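Local coordinates for protein alpha-galactosidase (Umbelopsis vinacea, PDB 3A5V) that probably hydrolyses terminal alpha-linked galactose residues from galactosides, as a tetrameric, N-glycosylated member of glycoside hydrolase family 27, at residues A[137-151]-A[163-176]. Residues are numbered along the deposited sequence; the frame is centred on the assembly and turned at random. Where two conformers were deposited one is given.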
loop_
_atom_site.group_PDB
_atom_site.type_symbol
_atom_site.label_atom_id
_atom_site.label_comp_id
_atom_site.label_asym_id
_atom_site.label_seq_id
_atom_site.Cartn_x
_atom_site.Cartn_y
_atom_site.Cartn_z
ATOM N N SER A 137 0.541 -8.054 -13.111
ATOM C CA SER A 137 -0.179 -6.920 -12.534
ATOM C C SER A 137 0.509 -6.588 -11.213
ATOM O O SER A 137 1.417 -7.316 -10.798
ATOM C CB SER A 137 -1.659 -7.292 -12.296
ATOM O OG SER A 137 -1.807 -8.110 -11.138
ATOM N N GLY A 138 0.098 -5.492 -10.570
ATOM C CA GLY A 138 0.674 -5.069 -9.288
ATOM C C GLY A 138 1.430 -3.746 -9.385
ATOM O O GLY A 138 1.713 -3.111 -8.361
ATOM N N THR A 139 1.811 -3.364 -10.606
ATOM C CA THR A 139 2.253 -2.004 -10.906
ATOM C C THR A 139 1.469 -1.530 -12.133
ATOM O O THR A 139 1.027 -2.371 -12.942
ATOM C CB THR A 139 3.772 -1.881 -11.226
ATOM O OG1 THR A 139 4.051 -2.549 -12.466
ATOM C CG2 THR A 139 4.674 -2.432 -10.066
ATOM N N PRO A 140 1.298 -0.195 -12.284
ATOM C CA PRO A 140 0.719 0.376 -13.504
ATOM C C PRO A 140 1.445 -0.105 -14.766
ATOM O O PRO A 140 0.795 -0.370 -15.784
ATOM C CB PRO A 140 0.923 1.886 -13.307
ATOM C CG PRO A 140 0.850 2.053 -11.819
ATOM C CD PRO A 140 1.592 0.857 -11.289
ATOM N N LYS A 141 2.772 -0.230 -14.700
ATOM C CA LYS A 141 3.559 -0.678 -15.862
ATOM C C LYS A 141 3.286 -2.131 -16.265
ATOM O O LYS A 141 3.140 -2.429 -17.454
ATOM C CB LYS A 141 5.072 -0.461 -15.640
ATOM C CG LYS A 141 5.951 -0.806 -16.894
ATOM C CD LYS A 141 5.595 0.031 -18.131
ATOM C CE LYS A 141 6.645 -0.151 -19.286
ATOM N NZ LYS A 141 6.033 0.155 -20.640
ATOM N N LEU A 142 3.234 -3.039 -15.288
ATOM C CA LEU A 142 2.881 -4.446 -15.585
ATOM C C LEU A 142 1.507 -4.584 -16.251
ATOM O O LEU A 142 1.349 -5.312 -17.261
ATOM C CB LEU A 142 2.957 -5.330 -14.322
ATOM C CG LEU A 142 4.355 -5.695 -13.794
ATOM C CD1 LEU A 142 4.294 -6.200 -12.317
ATOM C CD2 LEU A 142 4.985 -6.746 -14.690
ATOM N N SER A 143 0.504 -3.923 -15.677
ATOM C CA SER A 143 -0.844 -4.010 -16.233
ATOM C C SER A 143 -0.911 -3.293 -17.591
ATOM O O SER A 143 -1.515 -3.810 -18.544
ATOM C CB SER A 143 -1.890 -3.476 -15.241
ATOM O OG SER A 143 -2.041 -4.374 -14.131
ATOM N N TYR A 144 -0.268 -2.124 -17.686
ATOM C CA TYR A 144 -0.194 -1.395 -18.960
ATOM C C TYR A 144 0.343 -2.251 -20.122
ATOM O O TYR A 144 -0.265 -2.303 -21.184
ATOM C CB TYR A 144 0.660 -0.128 -18.821
ATOM C CG TYR A 144 0.827 0.636 -20.116
ATOM C CD1 TYR A 144 1.888 0.347 -20.987
ATOM C CD2 TYR A 144 -0.064 1.657 -20.468
ATOM C CE1 TYR A 144 2.058 1.052 -22.190
ATOM C CE2 TYR A 144 0.087 2.361 -21.671
ATOM C CZ TYR A 144 1.164 2.053 -22.515
ATOM O OH TYR A 144 1.336 2.746 -23.686
ATOM N N ASP A 145 1.488 -2.905 -19.922
ATOM C CA ASP A 145 2.111 -3.669 -21.003
ATOM C C ASP A 145 1.211 -4.808 -21.502
ATOM O O ASP A 145 1.104 -5.028 -22.712
ATOM C CB ASP A 145 3.494 -4.193 -20.584
ATOM C CG ASP A 145 4.553 -3.093 -20.557
ATOM O OD1 ASP A 145 4.371 -2.041 -21.218
ATOM O OD2 ASP A 145 5.577 -3.287 -19.875
ATOM N N ARG A 146 0.538 -5.484 -20.572
ATOM C CA ARG A 146 -0.376 -6.583 -20.902
ATOM C C ARG A 146 -1.594 -6.098 -21.710
ATOM O O ARG A 146 -1.993 -6.754 -22.691
ATOM C CB ARG A 146 -0.808 -7.310 -19.614
ATOM C CG ARG A 146 -1.732 -8.556 -19.807
ATOM C CD ARG A 146 -1.748 -9.451 -18.544
ATOM N NE ARG A 146 -1.917 -8.636 -17.340
ATOM C CZ ARG A 146 -3.090 -8.276 -16.830
ATOM N NH1 ARG A 146 -4.236 -8.717 -17.351
ATOM N NH2 ARG A 146 -3.117 -7.495 -15.761
ATOM N N TYR A 147 -2.176 -4.964 -21.301
ATOM C CA TYR A 147 -3.330 -4.388 -22.017
ATOM C C TYR A 147 -2.945 -3.689 -23.319
ATOM O O TYR A 147 -3.722 -3.681 -24.270
ATOM C CB TYR A 147 -4.204 -3.495 -21.097
ATOM C CG TYR A 147 -5.030 -4.367 -20.182
ATOM C CD1 TYR A 147 -6.091 -5.114 -20.695
ATOM C CD2 TYR A 147 -4.697 -4.530 -18.833
ATOM C CE1 TYR A 147 -6.835 -5.974 -19.880
ATOM C CE2 TYR A 147 -5.441 -5.396 -18.007
ATOM C CZ TYR A 147 -6.500 -6.115 -18.545
ATOM O OH TYR A 147 -7.240 -6.986 -17.768
ATOM N N LYS A 148 -1.732 -3.151 -23.363
ATOM C CA LYS A 148 -1.174 -2.542 -24.578
ATOM C C LYS A 148 -0.942 -3.586 -25.699
ATOM O O LYS A 148 -1.148 -3.270 -26.878
ATOM C CB LYS A 148 0.156 -1.859 -24.220
ATOM C CG LYS A 148 0.999 -1.342 -25.391
ATOM C CD LYS A 148 0.762 0.126 -25.585
ATOM C CE LYS A 148 1.902 0.783 -26.319
ATOM N NZ LYS A 148 1.607 2.219 -26.497
ATOM N N ALA A 149 -0.523 -4.805 -25.330
ATOM C CA ALA A 149 -0.360 -5.905 -26.296
ATOM C C ALA A 149 -1.654 -6.151 -27.090
ATOM O O ALA A 149 -1.602 -6.332 -28.305
ATOM C CB ALA A 149 0.093 -7.207 -25.594
ATOM N N MET A 150 -2.808 -6.138 -26.411
ATOM C CA MET A 150 -4.095 -6.318 -27.111
ATOM C C MET A 150 -4.533 -5.046 -27.825
ATOM O O MET A 150 -5.070 -5.102 -28.941
ATOM C CB MET A 150 -5.196 -6.827 -26.169
ATOM C CG MET A 150 -6.574 -7.021 -26.828
ATOM S SD MET A 150 -6.540 -8.134 -28.277
ATOM C CE MET A 150 -6.581 -9.734 -27.465
ATOM N N GLY A 151 -4.318 -3.886 -27.200
ATOM C CA GLY A 151 -4.651 -2.624 -27.881
ATOM C C GLY A 151 -3.955 -2.520 -29.241
ATOM O O GLY A 151 -4.581 -2.161 -30.245
ATOM N N TYR A 163 -12.419 -0.740 -27.524
ATOM C CA TYR A 163 -11.601 -1.509 -26.591
ATOM C C TYR A 163 -12.032 -1.203 -25.150
ATOM O O TYR A 163 -11.698 -0.142 -24.603
ATOM C CB TYR A 163 -10.108 -1.198 -26.823
ATOM C CG TYR A 163 -9.100 -2.061 -26.055
ATOM C CD1 TYR A 163 -9.428 -3.337 -25.584
ATOM C CD2 TYR A 163 -7.798 -1.610 -25.857
ATOM C CE1 TYR A 163 -8.477 -4.138 -24.899
ATOM C CE2 TYR A 163 -6.841 -2.394 -25.192
ATOM C CZ TYR A 163 -7.187 -3.648 -24.712
ATOM O OH TYR A 163 -6.235 -4.386 -24.038
ATOM N N SER A 164 -12.795 -2.133 -24.576
ATOM C CA SER A 164 -13.367 -1.990 -23.236
ATOM C C SER A 164 -12.495 -2.811 -22.278
ATOM O O SER A 164 -12.491 -4.038 -22.344
ATOM C CB SER A 164 -14.835 -2.455 -23.234
ATOM O OG SER A 164 -15.348 -2.751 -21.942
ATOM N N LEU A 165 -11.730 -2.130 -21.423
ATOM C CA LEU A 165 -10.946 -2.838 -20.393
ATOM C C LEU A 165 -11.839 -3.355 -19.288
ATOM O O LEU A 165 -12.762 -2.663 -18.838
ATOM C CB LEU A 165 -9.857 -1.940 -19.785
ATOM C CG LEU A 165 -8.429 -2.273 -20.204
ATOM C CD1 LEU A 165 -8.263 -2.177 -21.734
ATOM C CD2 LEU A 165 -7.433 -1.398 -19.482
ATOM N N CYS A 166 -11.539 -4.566 -18.832
ATOM C CA CYS A 166 -12.216 -5.145 -17.685
ATOM C C CYS A 166 -11.173 -5.691 -16.679
ATOM O O CYS A 166 -11.062 -6.902 -16.480
ATOM C CB CYS A 166 -13.207 -6.231 -18.149
ATOM S SG CYS A 166 -14.225 -6.959 -16.809
ATOM N N ASN A 167 -10.433 -4.774 -16.041
ATOM C CA ASN A 167 -9.436 -5.136 -15.024
ATOM C C ASN A 167 -9.798 -4.620 -13.615
ATOM O O ASN A 167 -8.981 -4.642 -12.707
ATOM C CB ASN A 167 -8.016 -4.739 -15.468
ATOM C CG ASN A 167 -7.557 -3.383 -14.893
ATOM O OD1 ASN A 167 -8.338 -2.427 -14.783
ATOM N ND2 ASN A 167 -6.287 -3.312 -14.531
ATOM N N TRP A 168 -11.040 -4.139 -13.473
ATOM C CA TRP A 168 -11.684 -3.921 -12.189
ATOM C C TRP A 168 -11.019 -2.817 -11.358
ATOM O O TRP A 168 -11.129 -2.819 -10.133
ATOM C CB TRP A 168 -11.679 -5.213 -11.355
ATOM C CG TRP A 168 -11.867 -6.531 -12.114
ATOM C CD1 TRP A 168 -12.861 -6.847 -13.017
ATOM C CD2 TRP A 168 -11.044 -7.699 -11.993
ATOM N NE1 TRP A 168 -12.693 -8.145 -13.462
ATOM C CE2 TRP A 168 -11.597 -8.695 -12.840
ATOM C CE3 TRP A 168 -9.901 -8.009 -11.230
ATOM C CZ2 TRP A 168 -11.045 -9.983 -12.952
ATOM C CZ3 TRP A 168 -9.350 -9.298 -11.340
ATOM C CH2 TRP A 168 -9.936 -10.269 -12.191
ATOM N N GLY A 169 -10.314 -1.912 -12.028
ATOM C CA GLY A 169 -9.593 -0.809 -11.368
ATOM C C GLY A 169 -8.182 -1.129 -10.885
ATOM O O GLY A 169 -7.536 -0.277 -10.271
ATOM N N GLU A 170 -7.688 -2.340 -11.164
ATOM C CA GLU A 170 -6.371 -2.746 -10.660
ATOM C C GLU A 170 -5.244 -1.880 -11.258
ATOM O O GLU A 170 -5.207 -1.646 -12.461
ATOM C CB GLU A 170 -6.104 -4.243 -10.885
ATOM C CG GLU A 170 -4.829 -4.760 -10.180
ATOM C CD GLU A 170 -4.498 -6.223 -10.509
ATOM O OE1 GLU A 170 -4.887 -6.737 -11.596
ATOM O OE2 GLU A 170 -3.808 -6.844 -9.682
ATOM N N ASP A 171 -4.359 -1.379 -10.395
ATOM C CA ASP A 171 -3.224 -0.537 -10.812
ATOM C C ASP A 171 -3.599 0.802 -11.476
ATOM O O ASP A 171 -2.745 1.436 -12.108
ATOM C CB ASP A 171 -2.260 -1.326 -11.733
ATOM C CG ASP A 171 -1.725 -2.585 -11.070
ATOM O OD1 ASP A 171 -1.293 -2.494 -9.904
ATOM O OD2 ASP A 171 -1.745 -3.664 -11.704
ATOM N N GLY A 172 -4.859 1.218 -11.341
ATOM C CA GLY A 172 -5.312 2.543 -11.806
ATOM C C GLY A 172 -5.387 2.748 -13.311
ATOM O O GLY A 172 -4.618 3.552 -13.865
ATOM N N PRO A 173 -6.333 2.053 -13.986
ATOM C CA PRO A 173 -6.484 2.206 -15.446
ATOM C C PRO A 173 -6.885 3.631 -15.866
ATOM O O PRO A 173 -6.575 4.024 -16.982
ATOM C CB PRO A 173 -7.579 1.212 -15.807
ATOM C CG PRO A 173 -8.384 1.020 -14.495
ATOM C CD PRO A 173 -7.328 1.118 -13.416
ATOM N N TRP A 174 -7.535 4.390 -14.974
ATOM C CA TRP A 174 -7.847 5.815 -15.223
ATOM C C TRP A 174 -6.583 6.657 -15.474
ATOM O O TRP A 174 -6.665 7.740 -16.061
ATOM C CB TRP A 174 -8.693 6.416 -14.070
ATOM C CG TRP A 174 -8.163 6.044 -12.712
ATOM C CD1 TRP A 174 -7.141 6.653 -12.026
ATOM C CD2 TRP A 174 -8.581 4.932 -11.910
ATOM N NE1 TRP A 174 -6.924 5.996 -10.832
ATOM C CE2 TRP A 174 -7.793 4.938 -10.738
ATOM C CE3 TRP A 174 -9.574 3.943 -12.059
ATOM C CZ2 TRP A 174 -7.962 3.992 -9.704
ATOM C CZ3 TRP A 174 -9.746 2.999 -11.041
ATOM C CH2 TRP A 174 -8.935 3.027 -9.876
ATOM N N ASN A 175 -5.428 6.159 -15.014
ATOM C CA ASN A 175 -4.115 6.744 -15.327
ATOM C C ASN A 175 -3.462 6.066 -16.543
ATOM O O ASN A 175 -3.059 6.742 -17.488
ATOM C CB ASN A 175 -3.148 6.655 -14.122
ATOM C CG ASN A 175 -3.711 7.293 -12.852
ATOM O OD1 ASN A 175 -4.244 8.416 -12.867
ATOM N ND2 ASN A 175 -3.577 6.577 -11.732
ATOM N N PHE A 176 -3.336 4.734 -16.510
ATOM C CA PHE A 176 -2.499 4.038 -17.492
ATOM C C PHE A 176 -3.165 3.708 -18.825
ATOM O O PHE A 176 -2.481 3.563 -19.844
ATOM C CB PHE A 176 -1.762 2.807 -16.899
ATOM C CG PHE A 176 -2.639 1.563 -16.702
ATOM C CD1 PHE A 176 -3.072 0.798 -17.801
ATOM C CD2 PHE A 176 -2.973 1.126 -15.407
ATOM C CE1 PHE A 176 -3.854 -0.365 -17.616
ATOM C CE2 PHE A 176 -3.784 -0.039 -15.209
ATOM C CZ PHE A 176 -4.223 -0.777 -16.330
HETATM O O HOH W 1 -4.401 -5.483 -14.089
#
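Asp171 accepts both of its hydrogen bonds from segment 137-151, those of Gly138 N and Ser143 OG, on OD2, an example of how an acidic loop residue can join the residue before a helix cap to the first turn; the capping bond itself is made by Thr139, whose OG1 accepts from Leu142 N. Gly138 N meets OD2 on the syn side at 2.8 Å, nearly straight. Ser143 OG uses the anti lone pair of OD2 at 2.5 Å. Without the carboxylate, as with an alanine here, Gly138 N and the Ser143 hydroxyl would probably lose their shared acceptor. Beside it, Glu170 reaches out extended, and Ser137 OG donates to its OE2 at 2.8 Å from above the carboxylate plane. A water joins Ser143 OG, Asn167 ND2 and Glu170 OE1, with a weak bond to Arg146 NH2.

Further along, Phe176 turns one face to the helix backbone, with Pro140 O and Tyr144 N over it, while Ser143 CB lies 3.7 Å from its CZ. With CG anti to the carbonyl carbon (chi1 -76°), the Tyr147 ring is directed at the strand: Leu165 CG sits over one face in a CH-pi contact, and Tyr163 OH comes in at the edge. Tyr163 crosses Tyr147 at about a right angle and donates through OH to Tyr147 O at 2.6 Å, in the carbonyl plane; that oxygen also accepts from Gly151 N. The Tyr147 hydroxyl is hydrogen-bonded to Asp129 O.

Helix 140-151 and strand 163-165 run nearly antiparallel, at 158°. They belong to the beta-alpha-beta unit 125-129, 140-156, 162-165 of the TIM barrel; Met150 touches helix 111-121, and Tyr144 OH hydrogen-bonds to Gln134 OE1 of a neighbouring subunit.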